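DUF3863 domain-containing protein (Parabacteroides distasonis, PDB 3LM3) is of unknown function but is probably a glycoside hydrolase or deacetylase acting on carbohydrate. Local coordinates at residues R45-L59 against W286-C300. Numbering follows the deposited sequence.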
loop_
_atom_site.group_PDB
_atom_site.type_symbol
_atom_site.label_atom_id
_atom_site.label_comp_id
_atom_site.label_asym_id
_atom_site.label_seq_id
_atom_site.Cartn_x
_atom_site.Cartn_y
_atom_site.Cartn_z
ATOM N N ARG A 45 -21.755 9.411 -0.109
ATOM C CA ARG A 45 -22.431 8.418 0.719
ATOM C C ARG A 45 -22.266 8.666 2.222
ATOM O O ARG A 45 -21.151 8.730 2.732
ATOM C CB ARG A 45 -21.939 7.018 0.389
ATOM C CG ARG A 45 -22.615 5.926 1.234
ATOM C CD ARG A 45 -21.747 4.705 1.243
ATOM N NE ARG A 45 -21.663 4.078 -0.065
ATOM C CZ ARG A 45 -20.676 3.296 -0.475
ATOM N NH1 ARG A 45 -19.598 3.072 0.275
ATOM N NH2 ARG A 45 -20.750 2.746 -1.686
ATOM N N ASP A 46 -23.380 8.750 2.929
ATOM C CA ASP A 46 -23.416 8.886 4.383
ATOM C C ASP A 46 -23.306 7.487 4.993
ATOM O O ASP A 46 -24.218 6.666 4.840
ATOM C CB ASP A 46 -24.712 9.562 4.799
ATOM C CG ASP A 46 -24.901 9.657 6.298
ATOM O OD1 ASP A 46 -24.103 9.135 7.089
ATOM O OD2 ASP A 46 -25.900 10.277 6.754
ATOM N N GLU A 47 -22.179 7.199 5.653
ATOM C CA GLU A 47 -21.927 5.884 6.235
ATOM C C GLU A 47 -22.033 5.833 7.752
ATOM O O GLU A 47 -21.553 4.864 8.366
ATOM C CB GLU A 47 -20.548 5.378 5.800
ATOM C CG GLU A 47 -20.426 5.064 4.326
ATOM C CD GLU A 47 -19.074 4.537 3.961
ATOM O OE1 GLU A 47 -18.104 4.848 4.701
ATOM O OE2 GLU A 47 -18.899 3.830 2.952
ATOM N N VAL A 48 -22.651 6.833 8.389
ATOM C CA VAL A 48 -22.810 6.788 9.826
ATOM C C VAL A 48 -23.414 5.466 10.299
ATOM O O VAL A 48 -22.905 4.842 11.220
ATOM C CB VAL A 48 -23.592 8.015 10.323
ATOM C CG1 VAL A 48 -24.031 7.822 11.761
ATOM C CG2 VAL A 48 -22.722 9.277 10.122
ATOM N N ASP A 49 -24.473 5.005 9.635
ATOM C CA ASP A 49 -25.147 3.797 10.040
ATOM C C ASP A 49 -24.403 2.532 9.652
ATOM O O ASP A 49 -24.746 1.446 10.095
ATOM C CB ASP A 49 -26.565 3.776 9.458
ATOM C CG ASP A 49 -27.442 4.914 9.972
ATOM O OD1 ASP A 49 -27.154 5.542 11.022
ATOM O OD2 ASP A 49 -28.461 5.196 9.300
ATOM N N TRP A 50 -23.336 2.666 8.851
ATOM C CA TRP A 50 -22.533 1.545 8.386
ATOM C C TRP A 50 -21.379 1.230 9.353
ATOM O O TRP A 50 -20.627 0.266 9.139
ATOM C CB TRP A 50 -21.936 1.841 7.002
ATOM C CG TRP A 50 -22.934 2.120 5.906
ATOM C CD1 TRP A 50 -24.121 2.746 6.020
ATOM C CD2 TRP A 50 -22.777 1.794 4.526
ATOM N NE1 TRP A 50 -24.740 2.822 4.787
ATOM C CE2 TRP A 50 -23.929 2.244 3.853
ATOM C CE3 TRP A 50 -21.785 1.148 3.800
ATOM C CZ2 TRP A 50 -24.105 2.064 2.478
ATOM C CZ3 TRP A 50 -21.970 0.973 2.435
ATOM C CH2 TRP A 50 -23.109 1.425 1.806
ATOM N N HIS A 51 -21.262 2.045 10.410
ATOM C CA HIS A 51 -20.210 1.931 11.403
ATOM C C HIS A 51 -20.868 1.651 12.743
ATOM O O HIS A 51 -21.579 2.488 13.280
ATOM C CB HIS A 51 -19.341 3.189 11.467
ATOM C CG HIS A 51 -18.496 3.379 10.247
ATOM N ND1 HIS A 51 -18.973 3.931 9.081
ATOM C CD2 HIS A 51 -17.227 2.984 9.984
ATOM C CE1 HIS A 51 -18.016 3.893 8.161
ATOM N NE2 HIS A 51 -16.941 3.331 8.690
ATOM N N THR A 52 -20.639 0.458 13.269
ATOM C CA THR A 52 -21.197 0.046 14.556
ATOM C C THR A 52 -20.095 -0.580 15.402
ATOM O O THR A 52 -19.124 -1.167 14.884
ATOM C CB THR A 52 -22.371 -0.947 14.452
ATOM O OG1 THR A 52 -21.887 -2.215 14.018
ATOM C CG2 THR A 52 -23.459 -0.415 13.525
ATOM N N LEU A 53 -20.266 -0.485 16.718
ATOM C CA LEU A 53 -19.366 -1.155 17.634
ATOM C C LEU A 53 -19.341 -2.657 17.374
ATOM O O LEU A 53 -18.285 -3.249 17.299
ATOM C CB LEU A 53 -19.792 -0.882 19.073
ATOM C CG LEU A 53 -19.061 -1.686 20.168
ATOM C CD1 LEU A 53 -17.529 -1.440 20.171
ATOM C CD2 LEU A 53 -19.678 -1.365 21.533
ATOM N N GLU A 54 -20.504 -3.276 17.230
ATOM C CA GLU A 54 -20.515 -4.721 17.009
ATOM C C GLU A 54 -19.809 -5.107 15.724
ATOM O O GLU A 54 -19.145 -6.146 15.680
ATOM C CB GLU A 54 -21.918 -5.324 17.030
ATOM C CG GLU A 54 -22.018 -6.791 16.437
ATOM C CD GLU A 54 -21.047 -7.863 17.050
ATOM O OE1 GLU A 54 -20.079 -7.545 17.794
ATOM O OE2 GLU A 54 -21.254 -9.063 16.749
ATOM N N GLY A 55 -19.929 -4.308 14.665
ATOM C CA GLY A 55 -19.274 -4.635 13.422
ATOM C C GLY A 55 -17.766 -4.547 13.507
ATOM O O GLY A 55 -17.045 -5.379 12.941
ATOM N N VAL A 56 -17.254 -3.521 14.195
ATOM C CA VAL A 56 -15.857 -3.332 14.347
ATOM C C VAL A 56 -15.251 -4.451 15.228
ATOM O O VAL A 56 -14.218 -5.019 14.938
ATOM C CB VAL A 56 -15.662 -1.912 14.911
ATOM C CG1 VAL A 56 -14.246 -1.669 15.222
ATOM C CG2 VAL A 56 -16.210 -0.865 13.881
ATOM N N ARG A 57 -15.926 -4.738 16.325
ATOM C CA ARG A 57 -15.503 -5.801 17.251
ATOM C C ARG A 57 -15.495 -7.163 16.535
ATOM O O ARG A 57 -14.568 -7.945 16.673
ATOM C CB ARG A 57 -16.429 -5.828 18.457
ATOM C CG ARG A 57 -16.113 -6.945 19.449
ATOM C CD ARG A 57 -16.945 -6.781 20.750
ATOM N NE ARG A 57 -18.357 -6.550 20.447
ATOM C CZ ARG A 57 -19.196 -5.735 21.110
ATOM N NH1 ARG A 57 -18.812 -5.027 22.181
ATOM N NH2 ARG A 57 -20.458 -5.614 20.677
ATOM N N ALA A 58 -16.527 -7.436 15.739
ATOM C CA ALA A 58 -16.579 -8.696 15.036
ATOM C C ALA A 58 -15.415 -8.830 14.061
ATOM O O ALA A 58 -14.830 -9.897 13.938
ATOM C CB ALA A 58 -17.908 -8.820 14.283
ATOM N N LEU A 59 -15.087 -7.752 13.359
ATOM C CA LEU A 59 -13.995 -7.806 12.417
ATOM C C LEU A 59 -12.659 -8.027 13.134
ATOM O O LEU A 59 -11.830 -8.819 12.662
ATOM C CB LEU A 59 -14.013 -6.522 11.552
ATOM C CG LEU A 59 -13.178 -6.559 10.291
ATOM C CD1 LEU A 59 -13.619 -7.676 9.354
ATOM C CD2 LEU A 59 -13.315 -5.171 9.594
ATOM N N TRP A 286 -8.591 -2.972 5.058
ATOM C CA TRP A 286 -10.000 -3.377 5.053
ATOM C C TRP A 286 -10.819 -2.274 5.689
ATOM O O TRP A 286 -10.607 -1.907 6.853
ATOM C CB TRP A 286 -10.229 -4.648 5.862
ATOM C CG TRP A 286 -9.669 -5.921 5.294
ATOM C CD1 TRP A 286 -8.423 -6.103 4.731
ATOM C CD2 TRP A 286 -10.324 -7.191 5.192
ATOM N NE1 TRP A 286 -8.281 -7.403 4.327
ATOM C CE2 TRP A 286 -9.433 -8.088 4.582
ATOM C CE3 TRP A 286 -11.609 -7.651 5.503
ATOM C CZ2 TRP A 286 -9.759 -9.415 4.344
ATOM C CZ3 TRP A 286 -11.907 -8.970 5.280
ATOM C CH2 TRP A 286 -11.008 -9.830 4.701
ATOM N N GLU A 287 -11.794 -1.746 4.977
ATOM C CA GLU A 287 -12.650 -0.731 5.550
ATOM C C GLU A 287 -13.716 -1.379 6.423
ATOM O O GLU A 287 -14.352 -2.354 6.012
ATOM C CB GLU A 287 -13.306 0.068 4.449
ATOM C CG GLU A 287 -12.350 0.837 3.537
ATOM C CD GLU A 287 -11.635 0.003 2.478
ATOM O OE1 GLU A 287 -11.989 -1.178 2.212
ATOM O OE2 GLU A 287 -10.743 0.566 1.821
ATOM N N ALA A 288 -13.871 -0.851 7.633
ATOM C CA ALA A 288 -14.854 -1.385 8.586
ATOM C C ALA A 288 -16.256 -1.438 7.977
ATOM O O ALA A 288 -17.028 -2.352 8.274
ATOM C CB ALA A 288 -14.862 -0.569 9.840
ATOM N N GLN A 289 -16.589 -0.457 7.152
ATOM C CA GLN A 289 -17.926 -0.388 6.561
ATOM C C GLN A 289 -18.254 -1.579 5.667
ATOM O O GLN A 289 -19.430 -1.768 5.298
ATOM C CB GLN A 289 -18.142 0.929 5.819
ATOM C CG GLN A 289 -17.203 1.262 4.660
ATOM C CD GLN A 289 -17.431 0.447 3.406
ATOM O OE1 GLN A 289 -16.696 -0.475 3.122
ATOM N NE2 GLN A 289 -18.479 0.787 2.639
HETATM N N MSE A 290 -17.264 -2.401 5.322
HETATM C CA MSE A 290 -17.533 -3.570 4.470
HETATM C C MSE A 290 -18.487 -4.536 5.132
HETATM O O MSE A 290 -19.272 -5.241 4.441
HETATM C CB MSE A 290 -16.252 -4.315 4.078
HETATM C CG MSE A 290 -15.448 -3.624 3.026
HETATM SE SE MSE A 290 -13.937 -4.584 2.345
HETATM C CE MSE A 290 -13.240 -5.144 4.067
ATOM N N VAL A 291 -18.463 -4.603 6.456
ATOM C CA VAL A 291 -19.389 -5.487 7.203
ATOM C C VAL A 291 -20.834 -5.098 6.872
ATOM O O VAL A 291 -21.684 -5.962 6.631
ATOM C CB VAL A 291 -19.115 -5.425 8.728
ATOM C CG1 VAL A 291 -20.293 -5.922 9.549
ATOM C CG2 VAL A 291 -17.803 -6.141 9.060
ATOM N N HIS A 292 -21.113 -3.803 6.842
ATOM C CA HIS A 292 -22.459 -3.318 6.490
ATOM C C HIS A 292 -22.744 -3.469 4.993
ATOM O O HIS A 292 -23.861 -3.874 4.586
ATOM C CB HIS A 292 -22.619 -1.851 6.866
ATOM C CG HIS A 292 -24.027 -1.366 6.804
ATOM N ND1 HIS A 292 -24.912 -1.589 7.831
ATOM C CD2 HIS A 292 -24.705 -0.663 5.862
ATOM C CE1 HIS A 292 -26.081 -1.054 7.523
ATOM N NE2 HIS A 292 -25.977 -0.483 6.338
ATOM N N GLU A 293 -21.773 -3.145 4.147
ATOM C CA GLU A 293 -22.017 -3.151 2.698
ATOM C C GLU A 293 -22.268 -4.562 2.160
ATOM O O GLU A 293 -23.121 -4.766 1.277
ATOM C CB GLU A 293 -20.865 -2.499 1.947
ATOM C CG GLU A 293 -21.210 -2.240 0.490
ATOM C CD GLU A 293 -20.276 -1.304 -0.237
ATOM O OE1 GLU A 293 -19.261 -0.836 0.322
ATOM O OE2 GLU A 293 -20.569 -1.060 -1.452
ATOM N N PHE A 294 -21.541 -5.536 2.689
ATOM C CA PHE A 294 -21.511 -6.896 2.128
ATOM C C PHE A 294 -22.004 -7.997 3.034
ATOM O O PHE A 294 -22.238 -9.107 2.571
ATOM C CB PHE A 294 -20.092 -7.218 1.666
ATOM C CG PHE A 294 -19.564 -6.246 0.657
ATOM C CD1 PHE A 294 -20.189 -6.095 -0.585
ATOM C CD2 PHE A 294 -18.509 -5.414 0.938
ATOM C CE1 PHE A 294 -19.709 -5.176 -1.518
ATOM C CE2 PHE A 294 -18.037 -4.498 -0.010
ATOM C CZ PHE A 294 -18.665 -4.375 -1.227
ATOM N N GLY A 295 -22.175 -7.712 4.307
ATOM C CA GLY A 295 -22.695 -8.646 5.283
ATOM C C GLY A 295 -21.635 -9.043 6.288
ATOM O O GLY A 295 -20.473 -9.304 5.910
ATOM N N LYS A 296 -22.022 -9.135 7.551
ATOM C CA LYS A 296 -21.084 -9.408 8.611
ATOM C C LYS A 296 -20.468 -10.799 8.481
ATOM O O LYS A 296 -19.251 -10.949 8.614
ATOM C CB LYS A 296 -21.746 -9.223 9.979
ATOM C CG LYS A 296 -20.864 -9.504 11.146
ATOM C CD LYS A 296 -21.610 -9.176 12.467
ATOM C CE LYS A 296 -21.646 -10.355 13.407
ATOM N NZ LYS A 296 -22.466 -10.028 14.624
ATOM N N ASP A 297 -21.279 -11.818 8.184
ATOM C CA ASP A 297 -20.722 -13.156 8.138
ATOM C C ASP A 297 -19.774 -13.345 6.979
ATOM O O ASP A 297 -18.707 -13.948 7.147
ATOM C CB ASP A 297 -21.811 -14.216 8.105
ATOM C CG ASP A 297 -22.598 -14.301 9.398
ATOM O OD1 ASP A 297 -22.155 -13.828 10.471
ATOM O OD2 ASP A 297 -23.692 -14.905 9.323
ATOM N N LEU A 298 -20.138 -12.855 5.802
ATOM C CA LEU A 298 -19.259 -12.939 4.639
ATOM C C LEU A 298 -17.903 -12.283 4.912
ATOM O O LEU A 298 -16.866 -12.890 4.652
ATOM C CB LEU A 298 -19.931 -12.338 3.414
ATOM C CG LEU A 298 -19.099 -12.404 2.130
ATOM C CD1 LEU A 298 -18.946 -13.839 1.609
ATOM C CD2 LEU A 298 -19.688 -11.525 1.032
ATOM N N ILE A 299 -17.899 -11.046 5.411
ATOM C CA ILE A 299 -16.659 -10.301 5.573
ATOM C C ILE A 299 -15.841 -10.864 6.733
ATOM O O ILE A 299 -14.631 -11.004 6.612
ATOM C CB ILE A 299 -16.944 -8.778 5.675
ATOM C CG1 ILE A 299 -17.578 -8.297 4.363
ATOM C CG2 ILE A 299 -15.686 -7.960 5.994
ATOM C CD1 ILE A 299 -16.687 -8.478 3.150
ATOM N N CYS A 300 -16.496 -11.218 7.826
ATOM C CA CYS A 300 -15.768 -11.872 8.914
ATOM C C CYS A 300 -15.234 -13.247 8.522
ATOM O O CYS A 300 -14.102 -13.598 8.911
ATOM C CB CYS A 300 -16.603 -11.902 10.180
ATOM S SG CYS A 300 -16.861 -10.279 10.937
HETATM O O HOH W 1 -19.206 0.615 -2.891
HETATM O O HOH W 2 -17.528 1.549 -0.725
HETATM O O HOH W 3 -15.024 2.026 7.043
#
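Q289 carries the polar centre of this contact: an amide with two N-H groups can serve two carboxylates, and NE2 donates to E47 OE2 at 3.1 Å and to E293 OE1 at 2.9 Å. With chi1 at 59° its CG sits between the backbone N and carbonyl carbon, and a second bend at chi2 brings the amide round to both acceptors. The first bond is bent (137°), from above the E47 carboxylate plane; the second is nearly straight. E47 OE2 also lies in the R45 guanidinium plane, accepting from NH1 at 2.9 Å, while OE1 pairs with R30, so two arginines probably offset this buried glutamate's charge. R45 meets E293 chiefly through two waters, which accept from NH2 and NH1 and donate to OE2 and OE1. The flat W50 indole offers two apolar faces, one to R45 CD and the other to H292 CD2; an alanine here would probably strip most of the surface under H292 CD2 and free R45 to turn. One water links H51 NE2 to Q289 N, while H51 ND1 donates to E47 O at 2.8 Å. Farther along, branched, apolar L59 suits the space beside I299 and W286, its CD1 4.0 Å from I299 CG2. Helices 53-59 and 296-300, roughly parallel (28°), pack side by side against parallel strands 21-29 and 280-287, consistent with the barrel-like alpha/beta fold of the glycoside hydrolase/deacetylase clan.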